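Putative TetR-family transcriptional regulator (Streptomyces coelicolor, PDB 2HXO) probably binds cis-regulatory DNA as a dimeric, all-helical transcriptional regulator of the TetR family. Local coordinates at residues Arg18-Gly23 / Leu46-Gly51; Asp89-Val94 / Ala220-Val225. All blocks are in the same frame, centred on the assembly; numbering follows the deposited sequence.

Contact 1: residues Arg18-Gly23 / Leu46-Gly51; sequences RERIVG and LATGPG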
ATOM      1  N   ARG A  18     -14.548  27.840  -5.515  1.00 84.96           N
ATOM      2  CA  ARG A  18     -13.710  26.661  -5.661  1.00 83.35           C
ATOM      3  C   ARG A  18     -14.031  25.733  -4.498  1.00 82.20           C
ATOM      4  O   ARG A  18     -14.467  24.598  -4.685  1.00 81.85           O
ATOM      5  CB  ARG A  18     -12.240  27.075  -5.583  1.00 83.31           C
ATOM      6  CG  ARG A  18     -11.250  25.950  -5.788  1.00 82.22           C
ATOM      7  CD  ARG A  18     -11.143  25.593  -7.253  1.00 81.94           C
ATOM      8  NE  ARG A  18      -9.998  24.728  -7.511  1.00 81.36           N
ATOM      9  CZ  ARG A  18      -9.580  24.400  -8.726  1.00 81.37           C
ATOM     10  NH1 ARG A  18     -10.216  24.870  -9.793  1.00 80.53           N
ATOM     11  NH2 ARG A  18      -8.533  23.599  -8.876  1.00 80.67           N
ATOM     12  N   GLU A  19     -13.811  26.245  -3.291  1.00 81.18           N
ATOM     13  CA  GLU A  19     -14.050  25.504  -2.060  1.00 80.28           C
ATOM     14  C   GLU A  19     -15.415  24.828  -2.068  1.00 78.63           C
ATOM     15  O   GLU A  19     -15.556  23.691  -1.612  1.00 77.86           O
ATOM     16  CB  GLU A  19     -13.963  26.443  -0.853  1.00 81.18           C
ATOM     17  CG  GLU A  19     -12.677  27.255  -0.765  1.00 83.34           C
ATOM     18  CD  GLU A  19     -12.564  28.311  -1.854  1.00 84.80           C
ATOM     19  OE1 GLU A  19     -13.476  29.162  -1.958  1.00 86.28           O
ATOM     20  OE2 GLU A  19     -11.560  28.295  -2.601  1.00 85.24           O
ATOM     21  N   ARG A  20     -16.418  25.537  -2.581  1.00 76.55           N
ATOM     22  CA  ARG A  20     -17.774  25.005  -2.638  1.00 74.64           C
ATOM     23  C   ARG A  20     -17.824  23.745  -3.486  1.00 72.49           C
ATOM     24  O   ARG A  20     -18.261  22.682  -3.027  1.00 72.16           O
ATOM     25  CB  ARG A  20     -18.738  26.037  -3.223  1.00 75.94           C
ATOM     26  CG  ARG A  20     -18.990  27.254  -2.355  1.00 77.60           C
ATOM     27  CD  ARG A  20     -20.119  28.095  -2.942  1.00 78.76           C
ATOM     28  NE  ARG A  20     -21.368  27.340  -3.025  1.00 79.86           N
ATOM     29  CZ  ARG A  20     -22.471  27.777  -3.627  1.00 80.71           C
ATOM     30  NH1 ARG A  20     -22.482  28.974  -4.208  1.00 80.81           N
ATOM     31  NH2 ARG A  20     -23.564  27.019  -3.644  1.00 80.06           N
ATOM     32  N   ILE A  21     -17.380  23.870  -4.731  1.00 69.15           N
ATOM     33  CA  ILE A  21     -17.373  22.744  -5.644  1.00 66.34           C
ATOM     34  C   ILE A  21     -16.665  21.559  -4.990  1.00 64.68           C
ATOM     35  O   ILE A  21     -17.227  20.469  -4.889  1.00 63.83           O
ATOM     36  CB  ILE A  21     -16.633  23.089  -6.941  1.00 66.81           C
ATOM     37  CG1 ILE A  21     -17.082  24.461  -7.453  1.00 67.03           C
ATOM     38  CG2 ILE A  21     -16.875  22.001  -7.980  1.00 67.18           C
ATOM     39  CD1 ILE A  21     -18.518  24.526  -7.883  1.00 66.70           C
ATOM     40  N   VAL A  22     -15.433  21.784  -4.541  1.00 62.75           N
ATOM     41  CA  VAL A  22     -14.649  20.724  -3.912  1.00 60.98           C
ATOM     42  C   VAL A  22     -15.320  20.180  -2.654  1.00 59.72           C
ATOM     43  O   VAL A  22     -15.446  18.969  -2.488  1.00 59.30           O
ATOM     44  CB  VAL A  22     -13.225  21.221  -3.565  1.00 60.47           C
ATOM     45  CG1 VAL A  22     -12.429  20.108  -2.917  1.00 59.88           C
ATOM     46  CG2 VAL A  22     -12.525  21.707  -4.830  1.00 59.96           C
ATOM     47  N   GLY A  23     -15.756  21.075  -1.774  1.00 59.15           N
ATOM     48  CA  GLY A  23     -16.418  20.640  -0.555  1.00 58.11           C
ATOM     49  C   GLY A  23     -17.586  19.711  -0.856  1.00 57.80           C
ATOM     50  O   GLY A  23     -17.788  18.708  -0.168  1.00 57.07           O
ATOM     51  N   LEU A  46     -25.168  21.402  -4.917  1.00 84.14           N
ATOM     52  CA  LEU A  46     -24.642  22.752  -5.088  1.00 84.87           C
ATOM     53  C   LEU A  46     -25.779  23.753  -5.288  1.00 85.16           C
ATOM     54  O   LEU A  46     -25.581  24.965  -5.178  1.00 84.79           O
ATOM     55  CB  LEU A  46     -23.693  22.789  -6.288  1.00 84.69           C
ATOM     56  CG  LEU A  46     -22.307  23.408  -6.088  1.00 84.74           C
ATOM     57  CD1 LEU A  46     -21.622  22.819  -4.864  1.00 84.90           C
ATOM     58  CD2 LEU A  46     -21.478  23.158  -7.333  1.00 84.50           C
ATOM     59  N   ALA A  47     -26.970  23.230  -5.577  1.00 85.72           N
ATOM     60  CA  ALA A  47     -28.154  24.058  -5.793  1.00 86.45           C
ATOM     61  C   ALA A  47     -27.889  25.135  -6.844  1.00 86.70           C
ATOM     62  O   ALA A  47     -28.220  26.308  -6.648  1.00 86.75           O
ATOM     63  CB  ALA A  47     -28.586  24.704  -4.476  1.00 86.51           C
ATOM     64  N   THR A  48     -27.289  24.728  -7.959  1.00 86.54           N
ATOM     65  CA  THR A  48     -26.974  25.658  -9.035  1.00 86.40           C
ATOM     66  C   THR A  48     -27.386  25.080 -10.383  1.00 85.61           C
ATOM     67  O   THR A  48     -27.540  23.865 -10.530  1.00 85.33           O
ATOM     68  CB  THR A  48     -25.455  25.990  -9.061  1.00 87.28           C
ATOM     69  OG1 THR A  48     -25.091  26.645  -7.838  1.00 88.54           O
ATOM     70  CG2 THR A  48     -25.109  26.902 -10.240  1.00 87.06           C
ATOM     71  N   GLY A  49     -27.570  25.966 -11.358  1.00 84.64           N
ATOM     72  CA  GLY A  49     -27.964  25.541 -12.685  1.00 83.20           C
ATOM     73  C   GLY A  49     -26.894  24.736 -13.394  1.00 82.01           C
ATOM     74  O   GLY A  49     -25.760  25.194 -13.546  1.00 82.43           O
ATOM     75  N   PRO A  50     -27.229  23.514 -13.830  1.00 80.70           N
ATOM     76  CA  PRO A  50     -26.316  22.611 -14.536  1.00 79.74           C
ATOM     77  C   PRO A  50     -25.810  23.170 -15.870  1.00 78.47           C
ATOM     78  O   PRO A  50     -24.784  22.725 -16.384  1.00 78.80           O
ATOM     79  CB  PRO A  50     -27.162  21.352 -14.727  1.00 80.06           C
ATOM     80  CG  PRO A  50     -28.048  21.366 -13.531  1.00 80.58           C
ATOM     81  CD  PRO A  50     -28.472  22.814 -13.470  1.00 80.68           C
ATOM     82  N   GLY A  51     -26.531  24.139 -16.425  1.00 76.83           N
ATOM     83  CA  GLY A  51     -26.135  24.727 -17.693  1.00 74.32           C
ATOM     84  C   GLY A  51     -25.106  25.836 -17.572  1.00 72.99           C
ATOM     85  O   GLY A  51     -24.789  26.509 -18.555  1.00 73.69           O
TER

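Contact 2: residues Asp89-Val94 / Ala220-Val225; sequences DAVRAV and AGITLV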
ATOM      1  N   ASP A  89      10.132  14.078  13.456  1.00 34.34           N
ATOM      2  CA  ASP A  89       8.804  14.387  13.979  1.00 33.30           C
ATOM      3  C   ASP A  89       7.951  14.945  12.861  1.00 33.25           C
ATOM      4  O   ASP A  89       6.777  14.598  12.738  1.00 33.44           O
ATOM      5  CB  ASP A  89       8.860  15.449  15.085  1.00 33.14           C
ATOM      6  CG  ASP A  89       9.581  14.980  16.304  1.00 32.62           C
ATOM      7  OD1 ASP A  89       9.270  13.874  16.763  1.00 35.35           O
ATOM      8  OD2 ASP A  89      10.454  15.713  16.814  1.00 33.86           O
ATOM      9  N   ALA A  90       8.542  15.833  12.064  1.00 32.03           N
ATOM     10  CA  ALA A  90       7.826  16.450  10.968  1.00 32.63           C
ATOM     11  C   ALA A  90       7.346  15.359   9.996  1.00 34.38           C
ATOM     12  O   ALA A  90       6.208  15.383   9.533  1.00 35.83           O
ATOM     13  CB  ALA A  90       8.717  17.461  10.269  1.00 32.51           C
ATOM     14  N   VAL A  91       8.202  14.384   9.711  1.00 33.40           N
ATOM     15  CA  VAL A  91       7.796  13.311   8.815  1.00 33.32           C
ATOM     16  C   VAL A  91       6.626  12.543   9.441  1.00 33.81           C
ATOM     17  O   VAL A  91       5.682  12.155   8.745  1.00 33.95           O
ATOM     18  CB  VAL A  91       8.972  12.350   8.508  1.00 30.91           C
ATOM     19  CG1 VAL A  91       8.452  11.091   7.870  1.00 27.48           C
ATOM     20  CG2 VAL A  91       9.971  13.043   7.587  1.00 28.25           C
ATOM     21  N   ARG A  92       6.686  12.319  10.748  1.00 33.37           N
ATOM     22  CA  ARG A  92       5.594  11.635  11.431  1.00 33.31           C
ATOM     23  C   ARG A  92       4.290  12.419  11.343  1.00 33.19           C
ATOM     24  O   ARG A  92       3.224  11.819  11.179  1.00 34.38           O
ATOM     25  CB  ARG A  92       5.938  11.397  12.893  1.00 34.66           C
ATOM     26  CG  ARG A  92       6.958  10.300  13.095  1.00 34.66           C
ATOM     27  CD  ARG A  92       7.237  10.107  14.588  1.00 40.00           C
ATOM     28  NE  ARG A  92       8.421   9.295  14.757  1.00 42.81           N
ATOM     29  CZ  ARG A  92       9.628   9.776  15.021  1.00 43.99           C
ATOM     30  NH1 ARG A  92       9.814  11.081  15.176  1.00 43.73           N
ATOM     31  NH2 ARG A  92      10.656   8.944  15.072  1.00 45.33           N
ATOM     32  N   ALA A  93       4.370  13.745  11.450  1.00 32.63           N
ATOM     33  CA  ALA A  93       3.177  14.585  11.365  1.00 33.92           C
ATOM     34  C   ALA A  93       2.601  14.458   9.960  1.00 35.06           C
ATOM     35  O   ALA A  93       1.384  14.390   9.788  1.00 37.46           O
ATOM     36  CB  ALA A  93       3.515  16.046  11.660  1.00 31.61           C
ATOM     37  N   VAL A  94       3.466  14.422   8.951  1.00 34.74           N
ATOM     38  CA  VAL A  94       2.976  14.274   7.589  1.00 34.34           C
ATOM     39  C   VAL A  94       2.273  12.929   7.438  1.00 34.03           C
ATOM     40  O   VAL A  94       1.171  12.863   6.905  1.00 35.66           O
ATOM     41  CB  VAL A  94       4.100  14.344   6.552  1.00 34.41           C
ATOM     42  CG1 VAL A  94       3.541  13.981   5.175  1.00 33.96           C
ATOM     43  CG2 VAL A  94       4.690  15.738   6.529  1.00 32.43           C
ATOM     44  N   ALA A 220       5.405   3.314  14.412  1.00 37.63           N
ATOM     45  CA  ALA A 220       6.609   2.528  14.693  1.00 36.57           C
ATOM     46  C   ALA A 220       7.275   2.158  13.371  1.00 36.08           C
ATOM     47  O   ALA A 220       8.502   2.227  13.247  1.00 37.30           O
ATOM     48  CB  ALA A 220       6.255   1.265  15.469  1.00 35.46           C
ATOM     49  N   GLY A 221       6.466   1.783  12.384  1.00 35.03           N
ATOM     50  CA  GLY A 221       7.007   1.426  11.079  1.00 35.37           C
ATOM     51  C   GLY A 221       7.698   2.605  10.404  1.00 36.33           C
ATOM     52  O   GLY A 221       8.790   2.459   9.847  1.00 36.42           O
ATOM     53  N   ILE A 222       7.068   3.779  10.462  1.00 35.81           N
ATOM     54  CA  ILE A 222       7.634   4.977   9.859  1.00 36.17           C
ATOM     55  C   ILE A 222       8.947   5.294  10.580  1.00 34.47           C
ATOM     56  O   ILE A 222       9.949   5.633   9.942  1.00 33.61           O
ATOM     57  CB  ILE A 222       6.620   6.177   9.942  1.00 39.16           C
ATOM     58  CG1 ILE A 222       6.960   7.225   8.884  1.00 43.72           C
ATOM     59  CG2 ILE A 222       6.667   6.842  11.306  1.00 40.87           C
ATOM     60  CD1 ILE A 222       6.789   6.757   7.453  1.00 44.36           C
ATOM     61  N   THR A 223       8.958   5.140  11.903  1.00 33.20           N
ATOM     62  CA  THR A 223      10.172   5.398  12.694  1.00 31.85           C
ATOM     63  C   THR A 223      11.303   4.441  12.290  1.00 31.50           C
ATOM     64  O   THR A 223      12.484   4.823  12.231  1.00 31.64           O
ATOM     65  CB  THR A 223       9.843   5.294  14.198  1.00 30.44           C
ATOM     66  OG1 THR A 223       8.908   6.337  14.525  1.00 31.63           O
ATOM     67  CG2 THR A 223      11.087   5.443  15.055  1.00 28.47           C
ATOM     68  N   LEU A 224      10.930   3.200  12.003  1.00 29.68           N
ATOM     69  CA  LEU A 224      11.878   2.179  11.552  1.00 31.20           C
ATOM     70  C   LEU A 224      12.493   2.621  10.208  1.00 29.26           C
ATOM     71  O   LEU A 224      13.700   2.527  10.003  1.00 28.00           O
ATOM     72  CB  LEU A 224      11.133   0.856  11.361  1.00 33.02           C
ATOM     73  CG  LEU A 224      11.636  -0.417  12.028  1.00 33.86           C
ATOM     74  CD1 LEU A 224      12.375  -0.115  13.320  1.00 31.00           C
ATOM     75  CD2 LEU A 224      10.434  -1.324  12.260  1.00 33.77           C
ATOM     76  N   VAL A 225      11.663   3.118   9.298  1.00 28.18           N
ATOM     77  CA  VAL A 225      12.172   3.587   8.015  1.00 27.75           C
ATOM     78  C   VAL A 225      13.073   4.803   8.239  1.00 28.16           C
ATOM     79  O   VAL A 225      14.153   4.898   7.653  1.00 28.03           O
ATOM     80  CB  VAL A 225      11.023   3.978   7.039  1.00 29.21           C
ATOM     81  CG1 VAL A 225      11.612   4.427   5.700  1.00 28.40           C
ATOM     82  CG2 VAL A 225      10.095   2.783   6.817  1.00 28.89           C
TER

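Contact 1: residues Arg18-Gly23 / Leu46-Gly51
L46 meets helix 18-31 through both of its methyls, which reach R20 and I21. From CB, its chain runs to CG and forks there. Branch CD1 lies 3.8 Å from the backbone O of R20, and branch CD2 meets CD1 of I21 at 3.3 Å, a close approach for two methyls that, at this resolution, should not be over-read; the two side chains cross at about a right angle. I21 extends that methyl across because its CG1 stands anti to the carbonyl carbon (chi1 -46°). L16, I57 and L63 also pack on I21, and L16 touches L46 as well, so both side chains are buried.

The polar margin makes no bond across the segments. R20 bends at chi3 (60°), which brings its NH2 within 3.3 Å of the backbone O of L46, yet the angle is too poor for a hydrogen bond, and the guanidinium approaches obliquely. That same oxygen accepts a bond from within its own segment, T48 OG1 to L46 O at 3.2 Å, with the donor well above the carbonyl plane.

A47, just past helix 39-46, has positive phi and takes part in the Schellman motif that follows the last turn, within the predicted helix-turn-helix. The contact is thus mainly apolar packing of the first turns of helix 18-31 against the end of helix 39-46, where the arginine charge may add some attraction to the L46 carbonyl.

Contact 2: residues Asp89-Val94 / Ala220-Val225
R92 and T223 form the polar half of this helix pair, joined by two hydrogen bonds that converge on one oxygen. R92 NE donates to T223 OG1 at 3.0 Å with an N-H...O angle of 158°, and R92 NH2 donates to the same T223 OG1 at 3.2 Å along a more bent path. The hydroxyl oxygen lies in the guanidinium plane, so the arginine grips it side-on through NE and one terminal nitrogen.

Beside this grip is the apolar half. The aliphatic stem of R92 passes I222, CG to CG2 at 3.9 Å, and V91 CG1 approaches I222 CG1 more loosely at 4.3 Å. The stem is extended from CG to NE, which carries the guanidinium past I222 as far as T223.

Further interactions position the polar groups. R92 NH1 forms a salt bridge with D89 OD1 at 3.3 Å, one turn earlier on the same helix, while D89 OD2 accepts a bond from the backbone N of S86. The guanidinium is thus held from both helices, which should restrict its rotation. T223 OG1 also donates to L219 O, one turn back on its own helix; with chi1 at -64° the hydroxyl stands beside its own backbone N and can reach that carbonyl.

The axes of the two short helical segments approach to 10.4 Å with 139° between their N-to-C directions, a broadly antiparallel crossing in the tetracycline-repressor-like C-terminal domain, the part that binds small effectors in many relatives. Helix 146-166 packs on I222 through L153, Y156 and I157, while helix 124-138 meets V91 through Q135. Helix 214-230 also reaches the dimer interface, where V225 packs on V225 of the second subunit.

In the fold
The contacts follow one another along the chain: contact 1 closes within the N-terminal TetR-type DNA-binding region before contact 2 opens in the C-terminal domain. Their centres are 37 Å apart, with nearest atoms about 18 Å apart, on opposite sides of the chain's centre, and they share no helix. Contact 1 joins helix 18-31 to the loop after helix 39-46; contact 2 pairs helix 87-104 with helix 214-230 through segments 126 residues apart at their closest ends. This separation matches the two-part TetR architecture: a small helical module predicted to bind DNA, and a larger helical body whose helix 214-230 also touches the second subunit.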